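Local coordinates for protein shikimate dehydrogenase (NADP(+)) (Thermotoga maritima, PDB 3U62) that probably catalyses the reversible NADPH-linked reduction of 3-dehydroshikimate to shikimate, a step on the route to chorismate and the aromatic amino acids, at residues N92-L102 and A122-M130; N172-L183 and V199-V207. All blocks are in the same frame, centred on the assembly; numbering follows the deposited sequence.

Contact 1: N92-L102 and A122-M130; sequences NTDWVGVVKSL and AVIYALLQM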
# COMPACT_ATOMS: atom_id res chain seq x y z
N ASN A 92 8.32 3.18 -6.60
CA ASN A 92 7.12 3.06 -5.80
C ASN A 92 5.91 2.81 -6.68
O ASN A 92 5.52 3.66 -7.48
CB ASN A 92 6.91 4.27 -4.89
CG ASN A 92 5.89 4.02 -3.79
OD1 ASN A 92 6.24 3.94 -2.62
ND2 ASN A 92 4.62 3.89 -4.17
N THR A 93 5.32 1.63 -6.53
CA THR A 93 4.15 1.23 -7.32
C THR A 93 2.87 1.27 -6.49
O THR A 93 1.78 1.09 -7.02
CB THR A 93 4.33 -0.16 -7.96
OG1 THR A 93 4.47 -1.15 -6.92
CG2 THR A 93 5.57 -0.19 -8.84
N ASP A 94 3.02 1.49 -5.18
CA ASP A 94 1.88 1.60 -4.28
C ASP A 94 0.95 2.75 -4.66
O ASP A 94 -0.27 2.58 -4.70
CB ASP A 94 2.33 1.76 -2.82
CG ASP A 94 2.63 0.44 -2.14
OD1 ASP A 94 2.16 -0.62 -2.61
OD2 ASP A 94 3.35 0.46 -1.11
N TRP A 95 1.53 3.92 -4.95
CA TRP A 95 0.73 5.09 -5.33
C TRP A 95 -0.01 4.88 -6.66
O TRP A 95 -1.13 5.35 -6.83
CB TRP A 95 1.55 6.38 -5.35
CG TRP A 95 2.51 6.54 -6.51
CD1 TRP A 95 3.82 6.18 -6.54
CD2 TRP A 95 2.23 7.14 -7.79
NE1 TRP A 95 4.37 6.50 -7.76
CE2 TRP A 95 3.42 7.09 -8.54
CE3 TRP A 95 1.08 7.70 -8.37
CZ2 TRP A 95 3.50 7.57 -9.85
CZ3 TRP A 95 1.16 8.19 -9.67
CH2 TRP A 95 2.37 8.12 -10.40
N VAL A 96 0.64 4.17 -7.58
CA VAL A 96 0.02 3.77 -8.84
C VAL A 96 -1.16 2.85 -8.56
O VAL A 96 -2.23 3.00 -9.17
CB VAL A 96 1.04 3.07 -9.78
CG1 VAL A 96 0.35 2.42 -10.98
CG2 VAL A 96 2.11 4.06 -10.26
N GLY A 97 -0.97 1.91 -7.64
CA GLY A 97 -2.04 1.02 -7.19
C GLY A 97 -3.25 1.78 -6.67
O GLY A 97 -4.39 1.41 -6.96
N VAL A 98 -3.00 2.84 -5.91
CA VAL A 98 -4.06 3.67 -5.34
C VAL A 98 -4.82 4.45 -6.42
O VAL A 98 -6.05 4.42 -6.46
CB VAL A 98 -3.53 4.64 -4.24
CG1 VAL A 98 -4.66 5.50 -3.68
CG2 VAL A 98 -2.87 3.86 -3.11
N VAL A 99 -4.08 5.14 -7.29
CA VAL A 99 -4.68 5.91 -8.39
C VAL A 99 -5.57 5.01 -9.25
O VAL A 99 -6.73 5.34 -9.51
CB VAL A 99 -3.61 6.62 -9.27
CG1 VAL A 99 -4.23 7.21 -10.53
CG2 VAL A 99 -2.90 7.70 -8.47
N LYS A 100 -5.02 3.87 -9.68
CA LYS A 100 -5.75 2.96 -10.56
C LYS A 100 -6.94 2.29 -9.87
O LYS A 100 -7.95 2.00 -10.53
CB LYS A 100 -4.81 1.94 -11.19
CG LYS A 100 -3.86 2.54 -12.23
CD LYS A 100 -3.26 1.50 -13.16
CE LYS A 100 -4.28 0.97 -14.17
NZ LYS A 100 -5.01 2.16 -14.90
N SER A 101 -6.83 2.05 -8.56
CA SER A 101 -7.94 1.47 -7.79
C SER A 101 -9.14 2.41 -7.71
O SER A 101 -10.27 1.97 -7.51
CB SER A 101 -7.48 1.09 -6.37
OG SER A 101 -7.28 2.24 -5.57
N LEU A 102 -8.88 3.70 -7.86
CA LEU A 102 -9.91 4.73 -7.77
C LEU A 102 -10.36 5.25 -9.13
O LEU A 102 -10.99 6.31 -9.22
CB LEU A 102 -9.43 5.89 -6.89
CG LEU A 102 -9.25 5.60 -5.39
CD1 LEU A 102 -8.37 6.65 -4.74
CD2 LEU A 102 -10.60 5.50 -4.67
N ALA A 122 2.41 7.03 0.21
CA ALA A 122 2.01 6.63 -1.14
C ALA A 122 0.57 7.07 -1.44
O ALA A 122 0.29 7.57 -2.53
CB ALA A 122 2.15 5.12 -1.32
N VAL A 123 -0.32 6.89 -0.47
CA VAL A 123 -1.71 7.31 -0.60
C VAL A 123 -1.81 8.83 -0.76
O VAL A 123 -2.52 9.32 -1.64
CB VAL A 123 -2.58 6.81 0.59
CG1 VAL A 123 -3.92 7.52 0.65
CG2 VAL A 123 -2.78 5.30 0.49
N ILE A 124 -1.08 9.57 0.08
CA ILE A 124 -1.06 11.04 0.00
C ILE A 124 -0.56 11.51 -1.36
O ILE A 124 -1.18 12.39 -1.98
CB ILE A 124 -0.22 11.67 1.14
CG1 ILE A 124 -0.83 11.34 2.51
CG2 ILE A 124 -0.12 13.19 0.97
CD1 ILE A 124 0.16 11.41 3.67
N TYR A 125 0.53 10.92 -1.84
CA TYR A 125 1.08 11.23 -3.16
C TYR A 125 0.04 10.99 -4.25
O TYR A 125 -0.15 11.83 -5.13
CB TYR A 125 2.34 10.41 -3.43
CG TYR A 125 3.06 10.78 -4.72
CD1 TYR A 125 4.05 11.77 -4.72
CD2 TYR A 125 2.76 10.14 -5.92
CE1 TYR A 125 4.71 12.11 -5.90
CE2 TYR A 125 3.42 10.47 -7.10
CZ TYR A 125 4.39 11.46 -7.08
OH TYR A 125 5.04 11.79 -8.25
N ALA A 126 -0.64 9.85 -4.17
CA ALA A 126 -1.69 9.50 -5.12
C ALA A 126 -2.83 10.52 -5.11
O ALA A 126 -3.28 10.96 -6.17
CB ALA A 126 -2.22 8.10 -4.84
N LEU A 127 -3.29 10.88 -3.91
CA LEU A 127 -4.37 11.86 -3.75
C LEU A 127 -3.99 13.22 -4.34
O LEU A 127 -4.81 13.85 -5.02
CB LEU A 127 -4.75 12.01 -2.27
CG LEU A 127 -5.44 10.83 -1.58
CD1 LEU A 127 -5.39 10.99 -0.07
CD2 LEU A 127 -6.88 10.65 -2.06
N LEU A 128 -2.77 13.66 -4.08
CA LEU A 128 -2.27 14.93 -4.62
C LEU A 128 -2.17 14.90 -6.14
O LEU A 128 -2.42 15.92 -6.80
CB LEU A 128 -0.93 15.30 -3.99
CG LEU A 128 -0.95 15.73 -2.52
CD1 LEU A 128 0.46 15.76 -1.96
CD2 LEU A 128 -1.63 17.09 -2.33
N GLN A 129 -1.81 13.74 -6.69
CA GLN A 129 -1.77 13.55 -8.14
C GLN A 129 -3.17 13.58 -8.76
O GLN A 129 -3.34 13.90 -9.93
CB GLN A 129 -1.05 12.25 -8.51
CG GLN A 129 0.45 12.29 -8.27
CD GLN A 129 1.14 13.42 -9.01
OE1 GLN A 129 1.43 13.31 -10.20
NE2 GLN A 129 1.39 14.52 -8.30
N MET A 130 -4.17 13.25 -7.94
CA MET A 130 -5.57 13.26 -8.35
C MET A 130 -6.26 14.60 -8.09
O MET A 130 -7.48 14.72 -8.27
CB MET A 130 -6.33 12.12 -7.66
CG MET A 130 -5.98 10.73 -8.19
SD MET A 130 -6.58 9.39 -7.13
CE MET A 130 -8.36 9.63 -7.25

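Contact 2: N172-L183 and V199-V207; sequences NTTSVGMKGEEL and VIYFDTPLV. With SO4 (sulfate ion), chain D.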
# COMPACT_ATOMS: atom_id res chain seq x y z
N ASN A 172 -7.67 4.03 5.56
CA ASN A 172 -6.78 3.38 6.52
C ASN A 172 -5.56 2.86 5.80
O ASN A 172 -5.68 2.08 4.84
CB ASN A 172 -7.46 2.23 7.27
CG ASN A 172 -6.47 1.44 8.12
OD1 ASN A 172 -6.30 0.23 7.94
ND2 ASN A 172 -5.78 2.12 9.03
N THR A 173 -4.38 3.28 6.25
CA THR A 173 -3.12 2.82 5.65
C THR A 173 -2.25 2.06 6.66
O THR A 173 -1.14 1.63 6.34
CB THR A 173 -2.30 3.99 5.04
OG1 THR A 173 -1.71 4.77 6.09
CG2 THR A 173 -3.19 4.89 4.18
N THR A 174 -2.78 1.89 7.87
CA THR A 174 -2.07 1.18 8.94
C THR A 174 -2.36 -0.31 8.91
O THR A 174 -3.16 -0.78 8.09
CB THR A 174 -2.46 1.71 10.34
OG1 THR A 174 -3.81 1.32 10.65
CG2 THR A 174 -2.35 3.23 10.41
N SER A 175 -1.71 -1.05 9.80
CA SER A 175 -1.98 -2.47 9.97
C SER A 175 -3.13 -2.74 10.94
O SER A 175 -3.46 -3.90 11.20
CB SER A 175 -0.71 -3.21 10.42
OG SER A 175 0.25 -3.27 9.38
N VAL A 176 -3.73 -1.68 11.48
CA VAL A 176 -4.89 -1.81 12.37
C VAL A 176 -6.07 -2.38 11.58
O VAL A 176 -6.57 -1.74 10.65
CB VAL A 176 -5.28 -0.46 13.03
CG1 VAL A 176 -6.53 -0.62 13.90
CG2 VAL A 176 -4.13 0.10 13.86
N GLY A 177 -6.50 -3.58 11.97
CA GLY A 177 -7.56 -4.29 11.27
C GLY A 177 -7.13 -5.65 10.76
O GLY A 177 -7.97 -6.52 10.51
N MET A 178 -5.81 -5.84 10.62
CA MET A 178 -5.25 -7.10 10.14
C MET A 178 -5.55 -8.26 11.09
O MET A 178 -5.77 -9.39 10.65
CB MET A 178 -3.74 -6.98 9.91
CG MET A 178 -3.37 -6.13 8.71
SD MET A 178 -1.70 -6.44 8.11
CE MET A 178 -1.91 -8.03 7.31
N LYS A 179 -5.54 -7.97 12.39
CA LYS A 179 -5.84 -8.98 13.41
C LYS A 179 -7.21 -8.73 14.04
O LYS A 179 -7.49 -9.17 15.16
CB LYS A 179 -4.73 -9.01 14.47
CG LYS A 179 -3.37 -9.43 13.92
CD LYS A 179 -2.28 -9.36 14.98
CE LYS A 179 -0.94 -9.80 14.41
NZ LYS A 179 0.15 -9.73 15.42
N GLY A 180 -8.07 -8.02 13.31
CA GLY A 180 -9.44 -7.75 13.74
C GLY A 180 -9.62 -6.55 14.65
O GLY A 180 -10.66 -6.41 15.30
N GLU A 181 -8.60 -5.69 14.72
CA GLU A 181 -8.65 -4.49 15.57
C GLU A 181 -9.55 -3.41 14.97
O GLU A 181 -9.71 -3.33 13.75
CB GLU A 181 -7.25 -3.92 15.83
CG GLU A 181 -6.20 -4.92 16.29
CD GLU A 181 -5.34 -5.44 15.15
OE1 GLU A 181 -5.86 -5.60 14.02
OE2 GLU A 181 -4.14 -5.69 15.38
N GLU A 182 -10.11 -2.58 15.84
CA GLU A 182 -10.97 -1.48 15.43
C GLU A 182 -10.27 -0.14 15.61
O GLU A 182 -9.50 0.05 16.55
CB GLU A 182 -12.27 -1.47 16.25
CG GLU A 182 -13.16 -2.68 16.04
CD GLU A 182 -14.42 -2.62 16.88
OE1 GLU A 182 -15.07 -1.56 16.94
OE2 GLU A 182 -14.77 -3.66 17.49
N LEU A 183 -10.55 0.79 14.70
CA LEU A 183 -10.08 2.17 14.84
C LEU A 183 -11.06 2.96 15.70
O LEU A 183 -12.27 2.69 15.68
CB LEU A 183 -9.93 2.82 13.46
CG LEU A 183 -8.72 2.41 12.61
CD1 LEU A 183 -8.93 2.78 11.15
CD2 LEU A 183 -7.42 3.03 13.14
N VAL A 199 -6.31 -0.19 2.97
CA VAL A 199 -5.20 -0.80 2.23
C VAL A 199 -5.06 -2.29 2.56
O VAL A 199 -4.40 -3.03 1.82
CB VAL A 199 -3.84 -0.08 2.46
CG1 VAL A 199 -3.94 1.40 2.07
CG2 VAL A 199 -3.35 -0.24 3.90
N ILE A 200 -5.67 -2.72 3.66
CA ILE A 200 -5.66 -4.12 4.05
C ILE A 200 -6.49 -4.94 3.06
O ILE A 200 -7.61 -4.57 2.70
CB ILE A 200 -6.14 -4.33 5.51
CG1 ILE A 200 -5.20 -3.59 6.47
CG2 ILE A 200 -6.18 -5.82 5.87
CD1 ILE A 200 -5.76 -3.35 7.86
N TYR A 201 -5.89 -6.04 2.63
CA TYR A 201 -6.38 -6.86 1.53
C TYR A 201 -7.75 -7.50 1.79
O TYR A 201 -8.57 -7.62 0.87
CB TYR A 201 -5.32 -7.92 1.21
CG TYR A 201 -5.71 -8.90 0.15
CD1 TYR A 201 -6.32 -10.11 0.49
CD2 TYR A 201 -5.49 -8.63 -1.20
CE1 TYR A 201 -6.70 -11.02 -0.48
CE2 TYR A 201 -5.87 -9.54 -2.18
CZ TYR A 201 -6.47 -10.74 -1.81
OH TYR A 201 -6.85 -11.65 -2.76
N PHE A 202 -7.99 -7.90 3.04
CA PHE A 202 -9.19 -8.63 3.42
C PHE A 202 -10.13 -7.77 4.28
O PHE A 202 -9.76 -6.67 4.70
CB PHE A 202 -8.81 -9.92 4.17
CG PHE A 202 -7.73 -9.73 5.22
CD1 PHE A 202 -8.06 -9.31 6.50
CD2 PHE A 202 -6.40 -10.00 4.92
CE1 PHE A 202 -7.07 -9.14 7.47
CE2 PHE A 202 -5.40 -9.83 5.88
CZ PHE A 202 -5.74 -9.40 7.16
N ASP A 203 -11.34 -8.28 4.52
CA ASP A 203 -12.34 -7.59 5.34
C ASP A 203 -11.79 -7.23 6.71
O ASP A 203 -11.25 -8.08 7.43
CB ASP A 203 -13.61 -8.43 5.50
CG ASP A 203 -14.53 -8.36 4.29
OD1 ASP A 203 -14.21 -7.66 3.31
OD2 ASP A 203 -15.59 -9.02 4.34
N THR A 204 -11.93 -5.95 7.06
CA THR A 204 -11.57 -5.45 8.37
C THR A 204 -12.84 -4.96 9.06
O THR A 204 -13.85 -4.74 8.39
CB THR A 204 -10.58 -4.27 8.27
OG1 THR A 204 -11.15 -3.23 7.46
CG2 THR A 204 -9.27 -4.73 7.65
N PRO A 205 -12.80 -4.80 10.40
CA PRO A 205 -13.94 -4.20 11.09
C PRO A 205 -14.40 -2.87 10.47
O PRO A 205 -15.60 -2.61 10.41
CB PRO A 205 -13.42 -4.00 12.51
CG PRO A 205 -12.45 -5.10 12.69
CD PRO A 205 -11.77 -5.26 11.35
N LEU A 206 -13.44 -2.05 10.03
CA LEU A 206 -13.75 -0.77 9.37
C LEU A 206 -14.59 -0.96 8.11
O LEU A 206 -15.60 -0.28 7.92
CB LEU A 206 -12.46 -0.00 9.05
CG LEU A 206 -12.57 1.31 8.26
CD1 LEU A 206 -13.30 2.39 9.06
CD2 LEU A 206 -11.20 1.79 7.82
N VAL A 207 -14.16 -1.89 7.25
CA VAL A 207 -14.86 -2.20 6.01
C VAL A 207 -16.26 -2.75 6.28
O VAL A 207 -17.24 -2.32 5.66
CB VAL A 207 -14.04 -3.20 5.13
CG1 VAL A 207 -14.88 -3.77 4.00
CG2 VAL A 207 -12.79 -2.51 4.58
S SO4 D . 1.86 -0.36 10.24
O1 SO4 D . 2.72 -1.27 10.98
O2 SO4 D . 2.57 0.89 9.97
O3 SO4 D . 0.67 -0.07 11.04
O4 SO4 D . 1.46 -0.97 8.98
O HOH W 1 -10.71 -1.99 11.34

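Contact 1: N92-L102 and A122-M130
W95 is the main bump of this helix pair: as a knob it enters the hollow bounded by A122, Y125, A126 and Q129. Its CG lies between backbone N and carbonyl carbon (chi1 74°), which turns one face of the indole to Y125. The tyrosine meets that face with its CD2-CE2 edge, CD2 standing 3.6 Å from W95 CD2, in an edge-to-face pair with planes at 68°; V96 CG2 lies over the opposite face. Two alanines make the hollows that let the axes close to 8.1 Å, crossing at -49°. A122 CB touches D94 CB at 3.7 Å, and A126 CB is taken up between the valines, 3.7 Å from both V98 CG1 and V99 CG2. Deeper in, the V98 and V123 side chains cross at about a right angle, CG2 to CG2 (3.9 Å). At the far end M130 CE comes to rest 3.9 Å from L102 CD1. Helix 94-101, starting at D94, a predicted shikimate-binding residue, is thereby packed on helix 118-129 of the Rossmann-type domain. The joint is almost wholly apolar, held by fit and ring packing; the indole's polar point, NE1, is satisfied outside it by D75, which probably helps fix the ring's rotation.

Contact 2: N172-L183 and V199-V207
I200 drives its CD1 into the bend of 172-183, where V176 O is 3.3 Å away. With CG1 anti to the carbonyl carbon (chi1 -61°), the side chain also packs against the carbonyl of T174, and I200 CD1 is 3.8 Å from M178 CG. M178 CE in turn reaches F202 CZ. F202 CG lies between its backbone N and carbonyl carbon (chi1 45°), and its ring takes I200 CG2 over one face and turns an edge to M178 O, 3.4 Å from F202 CE1. V199 straddles the end of strand 169-172: its N donates an almost straight bond to N172 O (3.0 Å, 165°), while CG1 and CG2 both pack against that oxygen. G177 comes close to I200 and T204, at backbone angles suited to glycine, and P205 CG rests on the carbonyls of G180 and E181; a water accepts from L206 N and donates to E181 O. E181 OE1 ties the bend together, accepting from G177 N and K179 N on opposite faces of its carboxylate. T204, the N-cap of helix 205-213, weakly accepts from V207 N through OG1, which also bonds D198. S175 gives N and OG to a sulfate, whose further partners R140 and R144 are predicted to bind NADP(+), consistent with an anion site in the cofactor pocket. Two loops leaving neighbouring parallel strands at their C-terminal ends, one carrying V199, also predicted to bind NADP(+), are characteristic of the cofactor side of a Rossmann-type domain.

In the fold
Contact 1 closes before contact 2 opens along the chain, and their centres lie 19 Å apart. Helix 118-129 follows strand 111-114 of the six-stranded parallel sheet, and contact 1 packs it against helix 94-101, which comes just after the mixed sheet of the substrate-binding part. Contact 2 joins the loops after strands 169-172 and 195-198 of the same parallel sheet. The two meet where V123 CG2 packs on T173 CG2 at 3.7 Å, close to the glycine-rich turn predicted to bind NADP(+). D94 of contact 1 and Y201 of contact 2 are both predicted to bind shikimate, consistent with the contacts flanking the cleft where substrate and cofactor meet.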